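PDB 2DC0: probable amidase from Thermus thermophilus, which belongs to the amidase signature family of alpha/beta proteins, although its own biological role is not established. Local coordinates for residues L68-K73 against G160-G165; D74-K79 against L164-G169; L242-G247 against L276-V281; V355-A360 against I382-P387; H118-G123 against P310-A315. All coordinates share one frame; numbering follows the deposited sequence.

Contact 1: L68-K73 against G160-G165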
# COMPACT_ATOMS: atom_id res chain seq x y z
N LEU A 68 6.14 19.69 -30.53
CA LEU A 68 7.33 19.08 -29.92
C LEU A 68 7.42 17.59 -30.25
O LEU A 68 6.49 16.83 -29.98
CB LEU A 68 7.31 19.28 -28.40
CG LEU A 68 7.25 20.74 -27.94
CD1 LEU A 68 7.15 20.82 -26.43
CD2 LEU A 68 8.47 21.49 -28.44
N PRO A 69 8.54 17.15 -30.85
CA PRO A 69 8.77 15.76 -31.22
C PRO A 69 9.10 14.87 -30.02
O PRO A 69 10.04 15.15 -29.28
CB PRO A 69 9.93 15.86 -32.21
CG PRO A 69 10.75 16.96 -31.61
CD PRO A 69 9.71 17.99 -31.21
N LEU A 70 8.30 13.82 -29.84
CA LEU A 70 8.48 12.87 -28.74
C LEU A 70 8.36 11.45 -29.29
O LEU A 70 7.77 11.24 -30.35
CB LEU A 70 7.39 13.05 -27.67
CG LEU A 70 7.47 14.18 -26.64
CD1 LEU A 70 7.48 15.52 -27.34
CD2 LEU A 70 6.27 14.08 -25.71
N THR A 71 8.92 10.48 -28.56
CA THR A 71 8.84 9.08 -28.96
C THR A 71 8.03 8.34 -27.89
O THR A 71 7.83 8.86 -26.79
CB THR A 71 10.25 8.44 -29.09
OG1 THR A 71 10.94 8.57 -27.84
CG2 THR A 71 11.06 9.14 -30.18
N VAL A 72 7.58 7.13 -28.21
CA VAL A 72 6.76 6.33 -27.29
C VAL A 72 7.20 4.87 -27.25
O VAL A 72 7.33 4.23 -28.30
CB VAL A 72 5.27 6.36 -27.72
CG1 VAL A 72 4.43 5.48 -26.79
CG2 VAL A 72 4.75 7.79 -27.72
N LYS A 73 7.40 4.34 -26.05
CA LYS A 73 7.81 2.94 -25.87
C LYS A 73 6.81 2.05 -26.62
O LYS A 73 5.61 2.28 -26.53
CB LYS A 73 7.80 2.59 -24.37
CG LYS A 73 8.36 1.21 -24.04
CD LYS A 73 8.35 1.00 -22.54
CE LYS A 73 9.13 -0.24 -22.12
NZ LYS A 73 9.12 -0.39 -20.64
N GLY A 160 14.30 13.03 -30.58
CA GLY A 160 13.05 13.41 -29.95
C GLY A 160 13.49 14.09 -28.67
O GLY A 160 14.60 13.82 -28.18
N LEU A 161 12.66 14.97 -28.11
CA LEU A 161 13.00 15.72 -26.90
C LEU A 161 12.66 15.01 -25.59
O LEU A 161 13.15 15.38 -24.53
CB LEU A 161 12.30 17.08 -26.93
CG LEU A 161 12.66 18.02 -28.09
CD1 LEU A 161 11.74 19.26 -28.09
CD2 LEU A 161 14.11 18.43 -27.95
N ALA A 162 11.82 13.98 -25.66
CA ALA A 162 11.42 13.23 -24.48
C ALA A 162 10.77 11.95 -24.93
O ALA A 162 10.52 11.76 -26.12
CB ALA A 162 10.45 14.05 -23.63
N SER A 163 10.48 11.06 -23.99
CA SER A 163 9.85 9.81 -24.34
C SER A 163 8.95 9.29 -23.23
O SER A 163 9.08 9.70 -22.07
CB SER A 163 10.92 8.77 -24.68
OG SER A 163 10.32 7.61 -25.24
N LEU A 164 8.03 8.41 -23.60
CA LEU A 164 7.10 7.81 -22.64
C LEU A 164 7.42 6.33 -22.51
O LEU A 164 7.48 5.61 -23.51
CB LEU A 164 5.66 7.98 -23.13
CG LEU A 164 4.58 7.24 -22.33
CD1 LEU A 164 4.51 7.78 -20.92
CD2 LEU A 164 3.23 7.39 -23.03
N GLY A 165 7.63 5.87 -21.29
CA GLY A 165 7.93 4.46 -21.06
C GLY A 165 7.19 3.95 -19.84
O GLY A 165 6.29 4.62 -19.35
O HOH W 1 12.70 10.55 -27.53
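The flat groups where Thr71 meets Ala162 and Pro69 meets Leu161 are peptide units. The N-H of Thr71 lies in the carbonyl plane of Ala162, N to O 3.2 Å, while Leu161 N reaches Pro69 O (2.9 Å) tilted 21° from that carbonyl's plane. At the far end Lys73 N meets Leu164 O at 2.8 Å, and Leu164 N returns a bond to Thr71 O. The later rungs join parallel strands 69-73 and 163-166; the Leu161 bond comes from the approach to the second. Glycine suits position 160, where phi is positive and Gly160 CA lies 3.5 Å from Pro69 O; a side chain would head into Thr71.

On one face Thr71 OG1 and Ser163 OG are hydrogen-bonded at 2.8 Å. Thr71 OG1 stands between its backbone N and carbonyl carbon (chi1 58°), which turns it to the serine; a water joins it to Ala162 O, and Ser151 also binds Ser163 OG. Toward the start of the pairing, Leu161 CD1 touches Pro69 CD (3.9 Å) and Leu68 CD2.

Lys73 runs out extended past Gly165 to Ser147, Ser148 and Thr166. Strand 110-115 flanks 69-73 on its other edge; helix 99-106 packs on Val72 and Leu164, and helix 3-11 on Leu68 and Leu161.

Contact 2: D74-K79 against L164-G169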
# COMPACT_ATOMS: atom_id res chain seq x y z
N ASP A 74 7.30 1.02 -27.31
CA ASP A 74 6.42 0.17 -28.11
C ASP A 74 5.42 -0.78 -27.44
O ASP A 74 5.15 -1.86 -27.97
CB ASP A 74 7.22 -0.62 -29.16
CG ASP A 74 6.37 -1.03 -30.35
OD1 ASP A 74 5.45 -0.26 -30.71
OD2 ASP A 74 6.63 -2.09 -30.96
N LEU A 75 4.86 -0.38 -26.30
CA LEU A 75 3.83 -1.18 -25.65
C LEU A 75 2.58 -0.31 -25.54
O LEU A 75 1.51 -0.78 -25.13
CB LEU A 75 4.28 -1.67 -24.26
CG LEU A 75 4.75 -0.69 -23.18
CD1 LEU A 75 3.58 0.11 -22.61
CD2 LEU A 75 5.42 -1.50 -22.07
N PHE A 76 2.73 0.96 -25.90
CA PHE A 76 1.64 1.94 -25.90
C PHE A 76 1.15 2.10 -27.34
O PHE A 76 1.91 2.48 -28.23
CB PHE A 76 2.14 3.32 -25.44
CG PHE A 76 2.41 3.45 -23.97
CD1 PHE A 76 1.36 3.52 -23.05
CD2 PHE A 76 3.72 3.55 -23.50
CE1 PHE A 76 1.62 3.69 -21.69
CE2 PHE A 76 3.99 3.73 -22.14
CZ PHE A 76 2.94 3.80 -21.23
N PRO A 77 -0.13 1.79 -27.60
CA PRO A 77 -0.61 1.94 -28.98
C PRO A 77 -0.61 3.42 -29.39
O PRO A 77 -0.95 4.30 -28.60
CB PRO A 77 -2.01 1.36 -28.92
CG PRO A 77 -1.85 0.27 -27.89
CD PRO A 77 -1.06 0.97 -26.81
N VAL A 78 -0.19 3.69 -30.62
CA VAL A 78 -0.17 5.05 -31.14
C VAL A 78 -0.86 5.00 -32.50
O VAL A 78 -0.61 4.10 -33.29
CB VAL A 78 1.29 5.56 -31.31
CG1 VAL A 78 1.30 6.90 -32.03
CG2 VAL A 78 1.97 5.69 -29.95
N LYS A 79 -1.73 5.97 -32.76
CA LYS A 79 -2.45 6.00 -34.03
C LYS A 79 -1.50 6.01 -35.21
O LYS A 79 -0.52 6.76 -35.24
CB LYS A 79 -3.35 7.24 -34.11
CG LYS A 79 -4.48 7.28 -33.10
CD LYS A 79 -5.40 8.46 -33.38
CE LYS A 79 -6.63 8.43 -32.49
NZ LYS A 79 -7.58 9.53 -32.83
N LEU A 164 8.03 8.41 -23.60
CA LEU A 164 7.10 7.81 -22.64
C LEU A 164 7.42 6.33 -22.51
O LEU A 164 7.48 5.61 -23.51
CB LEU A 164 5.66 7.98 -23.13
CG LEU A 164 4.58 7.24 -22.33
CD1 LEU A 164 4.51 7.78 -20.92
CD2 LEU A 164 3.23 7.39 -23.03
N GLY A 165 7.63 5.87 -21.29
CA GLY A 165 7.93 4.46 -21.06
C GLY A 165 7.19 3.95 -19.84
O GLY A 165 6.29 4.62 -19.35
N THR A 166 7.55 2.75 -19.37
CA THR A 166 6.91 2.19 -18.18
C THR A 166 7.96 1.70 -17.19
O THR A 166 9.12 1.51 -17.55
CB THR A 166 5.94 1.02 -18.49
OG1 THR A 166 6.66 -0.06 -19.12
CG2 THR A 166 4.80 1.49 -19.40
N ASP A 167 7.54 1.51 -15.94
CA ASP A 167 8.45 1.05 -14.90
C ASP A 167 7.66 0.14 -13.97
O ASP A 167 6.70 0.57 -13.34
CB ASP A 167 9.00 2.26 -14.13
CG ASP A 167 10.06 1.88 -13.11
OD1 ASP A 167 9.81 0.98 -12.29
OD2 ASP A 167 11.15 2.50 -13.13
N THR A 168 8.06 -1.13 -13.91
CA THR A 168 7.39 -2.10 -13.05
C THR A 168 8.33 -2.50 -11.92
O THR A 168 7.92 -2.63 -10.76
CB THR A 168 6.99 -3.36 -13.84
OG1 THR A 168 6.15 -3.00 -14.95
CG2 THR A 168 6.23 -4.33 -12.94
N GLY A 169 9.60 -2.67 -12.27
CA GLY A 169 10.61 -3.03 -11.29
C GLY A 169 11.83 -2.14 -11.43
O GLY A 169 12.85 -2.34 -10.78
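Phe76 reaches from its loop to three successive residues of the other segment, Leu164, Gly165 and Thr166. From CB, the side chain leaves with CG anti to the carbonyl carbon (chi1 -74°), which carries the ring toward the strand. CG comes first under Leu164 CD2. One bond further, Phe76 CD2 also lies beside that methyl, at 3.9 Å from Leu164 CD2. Phe76 CE2 is wedged between two residues, 3.6 Å from Leu164 CG and equally near Thr166 CG2. At the tip, Phe76 CZ meets Thr166 CG2 at 3.5 Å, an approach oblique to the ring, and Gly165 O lies at the edge near the ring plane.

Leu164 CD2 makes a CH-pi contact, 3.8 Å from the Phe76 centroid and 11° off the normal. Leu75 CD1 lies over the centre of the opposite face, so the ring is held between two leucine methyls. A flat aromatic residue suits such a slot.

Leu75 and Thr166 meet tip to tip, with Leu75 CD2 3.5 Å from Thr166 OG1. The Thr166 hydroxyl bonds to Lys73 NZ, while the methyl CG2 of the same residue touches Phe76; threonine suits a place that needs both. Ala98, Val101 and Ala196 also pack on Phe76. The arrangement is a loop that leaves strand 69-73 and folds back over neighbouring strand 163-166 of the central mixed sheet of the amidase signature fold.

Contact 3: L242-G247 against L276-V281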
# COMPACT_ATOMS: atom_id res chain seq x y z
N LEU A 242 21.21 2.66 4.63
CA LEU A 242 22.48 1.95 4.62
C LEU A 242 22.36 0.44 4.77
O LEU A 242 23.05 -0.31 4.07
CB LEU A 242 23.40 2.53 5.69
CG LEU A 242 23.81 3.99 5.44
CD1 LEU A 242 24.74 4.48 6.55
CD2 LEU A 242 24.51 4.12 4.09
N ASP A 243 21.50 -0.03 5.67
CA ASP A 243 21.36 -1.47 5.86
C ASP A 243 20.86 -2.14 4.57
O ASP A 243 21.35 -3.21 4.19
CB ASP A 243 20.46 -1.81 7.08
CG ASP A 243 19.04 -1.22 7.00
OD1 ASP A 243 18.73 -0.42 6.09
OD2 ASP A 243 18.22 -1.58 7.87
N PHE A 244 19.92 -1.50 3.88
CA PHE A 244 19.40 -2.03 2.63
C PHE A 244 20.49 -2.07 1.56
O PHE A 244 20.57 -3.00 0.75
CB PHE A 244 18.25 -1.15 2.13
CG PHE A 244 17.69 -1.59 0.80
CD1 PHE A 244 16.92 -2.74 0.70
CD2 PHE A 244 17.95 -0.85 -0.35
CE1 PHE A 244 16.42 -3.16 -0.54
CE2 PHE A 244 17.46 -1.26 -1.60
CZ PHE A 244 16.70 -2.41 -1.69
N LEU A 245 21.35 -1.05 1.55
CA LEU A 245 22.42 -0.95 0.55
C LEU A 245 23.66 -1.78 0.85
O LEU A 245 24.49 -2.03 -0.03
CB LEU A 245 22.84 0.51 0.39
CG LEU A 245 21.80 1.47 -0.19
CD1 LEU A 245 22.32 2.90 -0.11
CD2 LEU A 245 21.50 1.09 -1.63
N GLU A 246 23.79 -2.20 2.10
CA GLU A 246 24.93 -3.00 2.52
C GLU A 246 25.25 -4.15 1.57
O GLU A 246 24.45 -5.06 1.39
CB GLU A 246 24.67 -3.53 3.93
CG GLU A 246 25.83 -4.25 4.56
CD GLU A 246 25.62 -4.46 6.04
OE1 GLU A 246 25.73 -3.47 6.80
OE2 GLU A 246 25.33 -5.60 6.44
N GLY A 247 26.43 -4.09 0.96
CA GLY A 247 26.86 -5.13 0.04
C GLY A 247 26.18 -5.18 -1.32
O GLY A 247 26.47 -6.07 -2.12
N LEU A 276 15.80 0.23 6.35
CA LEU A 276 14.89 -0.30 5.34
C LEU A 276 15.27 -1.73 4.96
O LEU A 276 15.74 -1.96 3.85
CB LEU A 276 14.62 0.76 4.26
CG LEU A 276 13.72 0.33 3.10
CD1 LEU A 276 12.39 1.04 3.19
CD2 LEU A 276 14.41 0.63 1.78
N PRO A 277 15.14 -2.67 5.91
CA PRO A 277 15.49 -4.08 5.71
C PRO A 277 14.94 -4.69 4.43
O PRO A 277 15.69 -5.16 3.58
CB PRO A 277 14.93 -4.76 6.95
CG PRO A 277 15.00 -3.68 7.99
CD PRO A 277 14.50 -2.48 7.22
N LEU A 278 13.61 -4.70 4.32
CA LEU A 278 12.95 -5.25 3.14
C LEU A 278 13.48 -6.64 2.82
O LEU A 278 13.73 -6.97 1.66
CB LEU A 278 13.15 -4.33 1.94
CG LEU A 278 12.60 -2.90 2.09
CD1 LEU A 278 12.88 -2.09 0.82
CD2 LEU A 278 11.10 -2.97 2.36
N GLU A 279 13.66 -7.46 3.85
CA GLU A 279 14.17 -8.81 3.62
C GLU A 279 13.21 -9.61 2.75
O GLU A 279 12.00 -9.61 2.98
CB GLU A 279 14.40 -9.53 4.95
CG GLU A 279 15.32 -8.75 5.88
CD GLU A 279 15.81 -9.58 7.05
OE1 GLU A 279 14.96 -10.16 7.76
OE2 GLU A 279 17.04 -9.64 7.26
N GLY A 280 13.77 -10.29 1.76
CA GLY A 280 12.99 -11.11 0.85
C GLY A 280 12.21 -10.34 -0.20
O GLY A 280 11.43 -10.94 -0.95
N VAL A 281 12.42 -9.03 -0.29
CA VAL A 281 11.68 -8.22 -1.24
C VAL A 281 11.91 -8.62 -2.69
O VAL A 281 11.01 -8.52 -3.53
CB VAL A 281 12.01 -6.71 -1.07
CG1 VAL A 281 13.44 -6.41 -1.53
CG2 VAL A 281 11.00 -5.87 -1.86
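Phe244 and Pro277 bring the two backbones closest, their CA atoms 5.4 Å apart. Phe244 belongs to the short helix 242-245, which Glu246 ends by leaving helical torsions. The other segment is irregular: Leu278 has positive phi, and a type II turn runs from Leu278 to Val281, with Val281 N bonded to Leu278 O at 3.1 Å. Gly280 has the positive phi of the third position of a type II turn, which glycine adopts easily, and it is also the N-cap residue of helix 281-296.

Among the side chains, Asp243 does the polar work. Its CG stands between backbone N and carbonyl carbon (chi1 58°), placing the carboxylate before the N-H of Leu276. Leu276 N donates to Asp243 OD1 at 3.0 Å in an almost straight bond using the syn lone pair, and weakly to OD2. Phe244 N also gives OD1 a weak bond, and Ser275 OG pairs with OD2.

The Phe244 ring, with CG anti to its backbone N, takes Leu276 CD2 over one face, 4.1 Å above the plane and offset toward the rim. Pro277 O lies at the ring edge, near the plane. Leu278 CD1 comes obliquely to Phe244 CE1 at 3.9 Å, and Phe244 CB is close to Leu276 O, 3.1 Å away. Pro387 of helix 386-390 adds to this apolar side.

Chemically, the carboxylate satisfies a backbone N-H of a buried leucine, and the several donors around it, at the start of a helix, would probably favour its charged form.

Contact 4: V355-A360 against I382-P387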
# COMPACT_ATOMS: atom_id res chain seq x y z
N VAL A 355 20.70 4.32 -8.32
CA VAL A 355 19.68 3.62 -9.08
C VAL A 355 20.28 2.34 -9.66
O VAL A 355 19.56 1.46 -10.13
CB VAL A 355 19.14 4.50 -10.23
CG1 VAL A 355 20.16 4.56 -11.36
CG2 VAL A 355 17.82 3.95 -10.73
N GLN A 356 21.61 2.24 -9.60
CA GLN A 356 22.35 1.10 -10.12
C GLN A 356 23.61 0.88 -9.26
O GLN A 356 24.15 1.83 -8.68
CB GLN A 356 22.76 1.39 -11.57
CG GLN A 356 23.59 2.67 -11.68
CD GLN A 356 23.66 3.22 -13.09
OE1 GLN A 356 24.40 2.72 -13.94
NE2 GLN A 356 22.87 4.24 -13.34
N PRO A 357 24.09 -0.37 -9.17
CA PRO A 357 25.28 -0.66 -8.37
C PRO A 357 26.58 -0.47 -9.15
O PRO A 357 27.66 -0.37 -8.57
CB PRO A 357 25.08 -2.12 -7.99
CG PRO A 357 24.46 -2.68 -9.25
CD PRO A 357 23.41 -1.62 -9.57
N LEU A 358 26.45 -0.41 -10.47
CA LEU A 358 27.58 -0.28 -11.37
C LEU A 358 27.18 0.43 -12.65
O LEU A 358 25.99 0.54 -12.96
CB LEU A 358 28.08 -1.68 -11.75
CG LEU A 358 28.52 -2.67 -10.66
CD1 LEU A 358 28.27 -4.09 -11.14
CD2 LEU A 358 29.98 -2.45 -10.32
N PRO A 359 28.16 0.92 -13.42
CA PRO A 359 27.80 1.58 -14.68
C PRO A 359 27.30 0.48 -15.60
O PRO A 359 27.51 -0.70 -15.33
CB PRO A 359 29.13 2.19 -15.14
CG PRO A 359 30.15 1.23 -14.58
CD PRO A 359 29.62 0.98 -13.19
N ALA A 360 26.63 0.86 -16.68
CA ALA A 360 26.11 -0.11 -17.64
C ALA A 360 27.22 -1.07 -18.06
O ALA A 360 28.28 -0.63 -18.51
CB ALA A 360 25.54 0.61 -18.86
N ILE A 382 18.21 -5.03 -10.36
CA ILE A 382 16.79 -4.79 -10.12
C ILE A 382 16.48 -4.58 -8.64
O ILE A 382 15.51 -3.90 -8.28
CB ILE A 382 15.94 -5.95 -10.70
CG1 ILE A 382 14.55 -5.46 -11.07
CG2 ILE A 382 15.85 -7.10 -9.70
CD1 ILE A 382 14.53 -4.54 -12.26
N THR A 383 17.31 -5.15 -7.77
CA THR A 383 17.09 -5.04 -6.33
C THR A 383 17.01 -3.62 -5.79
O THR A 383 16.22 -3.34 -4.88
CB THR A 383 18.18 -5.80 -5.54
OG1 THR A 383 18.21 -7.17 -5.95
CG2 THR A 383 17.89 -5.75 -4.04
N LEU A 384 17.82 -2.67 -6.33
CA LEU A 384 17.84 -1.28 -5.89
C LEU A 384 16.58 -0.49 -6.26
O LEU A 384 16.18 0.43 -5.55
CB LEU A 384 19.06 -0.57 -6.47
CG LEU A 384 20.41 -1.13 -6.03
CD1 LEU A 384 21.53 -0.38 -6.73
CD2 LEU A 384 20.54 -1.04 -4.52
N THR A 385 15.96 -0.86 -7.36
CA THR A 385 14.78 -0.14 -7.82
C THR A 385 13.42 -0.76 -7.53
O THR A 385 12.46 -0.05 -7.22
CB THR A 385 14.87 0.09 -9.34
OG1 THR A 385 15.18 -1.14 -10.00
CG2 THR A 385 15.96 1.11 -9.65
N LEU A 386 13.33 -2.08 -7.60
CA LEU A 386 12.04 -2.75 -7.41
C LEU A 386 11.18 -2.43 -6.17
O LEU A 386 9.96 -2.46 -6.25
CB LEU A 386 12.23 -4.27 -7.54
CG LEU A 386 13.01 -5.07 -6.49
CD1 LEU A 386 12.13 -5.30 -5.27
CD2 LEU A 386 13.43 -6.43 -7.09
N PRO A 387 11.80 -2.12 -5.02
CA PRO A 387 10.97 -1.83 -3.84
C PRO A 387 9.99 -0.67 -4.01
O PRO A 387 8.84 -0.74 -3.58
CB PRO A 387 12.00 -1.53 -2.75
CG PRO A 387 13.22 -2.28 -3.20
CD PRO A 387 13.23 -2.00 -4.68
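Leu384 pushes one methyl against the Gln356-Pro357 peptide. Its CG lies anti to the carbonyl carbon (chi1 -62°), and the chain then continues extended to CD1. That methyl lies over the flat face of the peptide, 3.5 Å from both Gln356 C and Pro357 N, and meets the proline ring obliquely at CD (3.6 Å from Leu384 CD1). A leucine is long enough to span the gap between the backbones, and its branching lets CD2 turn to another neighbour, Leu245.

The second meeting is between beta-branched residues. Val355 points CG2 anti to its backbone N, and Thr385 holds CG2 anti to its carbonyl carbon; the two methyls touch at 3.6 Å, Val355 CG2 to Thr385 CG2. With chi1 at 50°, Thr385 OG1 is set apart from this methyl and hydrogen-bonds to Gly169 O.

The backbone of 382-387 bends helically here, with Leu386 N bonded to Ile382 O at 2.9 Å, leading into the helix that continues past Pro387. Val355 follows strand 350-354, and its backbone pairs with Gly409 in the neighbouring strand 406-413.

The two segments meet through van der Waals contact, methyl on methyl and methyl on peptide, without hydrogen bonds between them. Because a proline nitrogen carries no hydrogen, the Leu384 methyl can cover it without burying a donor, while the threonine directs its hydroxyl to Gly169.

Contact 5: H118-G123 against P310-A315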
# COMPACT_ATOMS: atom_id res chain seq x y z
N HIS A 118 12.76 -4.04 -24.19
CA HIS A 118 13.06 -5.41 -23.83
C HIS A 118 11.75 -6.14 -24.09
O HIS A 118 10.68 -5.61 -23.79
CB HIS A 118 13.44 -5.50 -22.35
CG HIS A 118 14.08 -6.80 -21.98
ND1 HIS A 118 15.44 -6.95 -21.85
CD2 HIS A 118 13.55 -8.03 -21.78
CE1 HIS A 118 15.72 -8.22 -21.59
NE2 HIS A 118 14.59 -8.89 -21.54
N GLU A 119 11.85 -7.36 -24.63
CA GLU A 119 10.66 -8.14 -24.96
C GLU A 119 9.57 -8.16 -23.89
O GLU A 119 9.81 -8.57 -22.75
CB GLU A 119 11.06 -9.57 -25.34
CG GLU A 119 9.88 -10.46 -25.69
CD GLU A 119 10.29 -11.73 -26.41
OE1 GLU A 119 11.34 -12.30 -26.04
OE2 GLU A 119 9.57 -12.17 -27.33
N ILE A 120 8.38 -7.73 -24.32
CA ILE A 120 7.17 -7.59 -23.52
C ILE A 120 7.41 -6.92 -22.17
O ILE A 120 6.63 -7.11 -21.23
CB ILE A 120 6.40 -8.92 -23.29
CG1 ILE A 120 7.27 -9.93 -22.53
CG2 ILE A 120 5.92 -9.48 -24.62
CD1 ILE A 120 6.51 -11.13 -21.96
N ALA A 121 8.48 -6.14 -22.10
CA ALA A 121 8.86 -5.40 -20.90
C ALA A 121 9.30 -6.30 -19.75
O ALA A 121 9.42 -5.86 -18.62
CB ALA A 121 7.72 -4.51 -20.44
N LEU A 122 9.55 -7.57 -20.05
CA LEU A 122 9.96 -8.51 -19.02
C LEU A 122 11.47 -8.69 -19.02
O LEU A 122 11.99 -9.74 -19.41
CB LEU A 122 9.26 -9.85 -19.22
CG LEU A 122 9.43 -10.91 -18.13
CD1 LEU A 122 9.11 -10.31 -16.76
CD2 LEU A 122 8.51 -12.07 -18.43
N GLY A 123 12.18 -7.66 -18.57
CA GLY A 123 13.63 -7.72 -18.53
C GLY A 123 14.22 -6.33 -18.45
O GLY A 123 13.57 -5.35 -18.83
N PRO A 310 14.08 -17.16 -25.38
CA PRO A 310 14.30 -18.12 -24.29
C PRO A 310 14.22 -17.49 -22.89
O PRO A 310 13.51 -18.01 -22.02
CB PRO A 310 15.69 -18.67 -24.59
CG PRO A 310 15.72 -18.66 -26.10
CD PRO A 310 15.10 -17.31 -26.43
N GLN A 311 14.93 -16.39 -22.68
CA GLN A 311 14.94 -15.67 -21.40
C GLN A 311 13.53 -15.32 -20.96
O GLN A 311 13.11 -15.64 -19.85
CB GLN A 311 15.77 -14.38 -21.50
CG GLN A 311 15.98 -13.64 -20.17
CD GLN A 311 15.96 -12.11 -20.31
OE1 GLN A 311 16.74 -11.39 -19.66
NE2 GLN A 311 15.04 -11.61 -21.14
N VAL A 312 12.79 -14.64 -21.83
CA VAL A 312 11.43 -14.24 -21.51
C VAL A 312 10.53 -15.45 -21.30
O VAL A 312 9.72 -15.48 -20.38
CB VAL A 312 10.83 -13.35 -22.62
CG1 VAL A 312 9.32 -13.21 -22.43
CG2 VAL A 312 11.48 -11.97 -22.57
N ARG A 313 10.67 -16.46 -22.16
CA ARG A 313 9.86 -17.66 -22.06
C ARG A 313 10.08 -18.34 -20.71
O ARG A 313 9.13 -18.81 -20.08
CB ARG A 313 10.18 -18.62 -23.20
CG ARG A 313 9.12 -19.67 -23.45
CD ARG A 313 9.32 -20.30 -24.82
NE ARG A 313 10.59 -21.02 -24.89
CZ ARG A 313 11.36 -21.07 -25.97
NH1 ARG A 313 11.00 -20.42 -27.07
NH2 ARG A 313 12.49 -21.77 -25.95
N GLU A 314 11.33 -18.41 -20.27
CA GLU A 314 11.63 -19.04 -18.99
C GLU A 314 10.96 -18.28 -17.83
O GLU A 314 10.40 -18.90 -16.92
CB GLU A 314 13.15 -19.09 -18.77
CG GLU A 314 13.55 -19.50 -17.36
CD GLU A 314 15.06 -19.61 -17.20
OE1 GLU A 314 15.78 -18.78 -17.78
OE2 GLU A 314 15.51 -20.53 -16.48
N ALA A 315 11.01 -16.95 -17.88
CA ALA A 315 10.40 -16.14 -16.83
C ALA A 315 8.88 -16.33 -16.84
O ALA A 315 8.26 -16.46 -15.78
CB ALA A 315 10.75 -14.66 -17.02
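His118 sets CG anti to its backbone N (chi1 -166°), and Gln311 does the same before bending at chi2 (-143°), bringing the imidazole and the amide together from opposite directions. Gln311 NE2 donates to His118 NE2 at 2.8 Å in a nearly straight bond. The donor lies in the imidazole plane, although the ring and amide planes differ by 38°. The other ring nitrogen, His118 ND1, is hydrogen-bonded to Gly126 N, which helps to fix the rotation of the ring. Gly123 CA rests over one ring face toward its rim; having no side chain, it can come that near.

This joins the loop after strand 110-115 of the central sheet to the first turns of helix 310-321, segments nearly two hundred residues apart in sequence. Within the loop, Ala121 N bonds to His118 O and Leu122 N to Glu119 O, two tight turns with left-handed torsions at Ile120 and Ala121.

Val312 carries most of the apolar contact from the helix. Its CG2 lies 3.5 Å from Glu119 OE1, and CG1 meets Ile120 CD1 at 3.5 Å, crossing obliquely. Glu119, extended beyond CG, passes the valine at a slant, its OE1 held by Ser309 and its OE2 by Thr87 and Trp130. One turn on, Ala315 CB meets Leu122 CD2 at 3.7 Å, where the small alanine lets the leucine come close to the helix. Leu316 adds to the apolar side of Ile120 and Leu122.

Contacts 1 and 2 share Leu164 and Gly165 on strand 163-166, and Lys73 NZ bonds to Thr166 OG1 at 2.9 Å. Since Lys73 also binds Ser147, this junction is consistent with the serine-serine-lysine site of the amidase signature family. Contact 2 links onward in two directions: Gly169 O to Thr385 OG1 of contact 4 at 2.7 Å, and Leu75 CD2 to Ala121 CB of contact 5 at 4.1 Å. Contact 4 in turn packs against contact 3 through Leu278 CD1 and Pro387 CB, 3.7 Å apart. Contact 3 lies farthest from contact 1, centres about 34 Å apart, on the opposite side of the chain's centre. Contacts 4 and 5 do not touch, with nearest atoms about 6 Å apart.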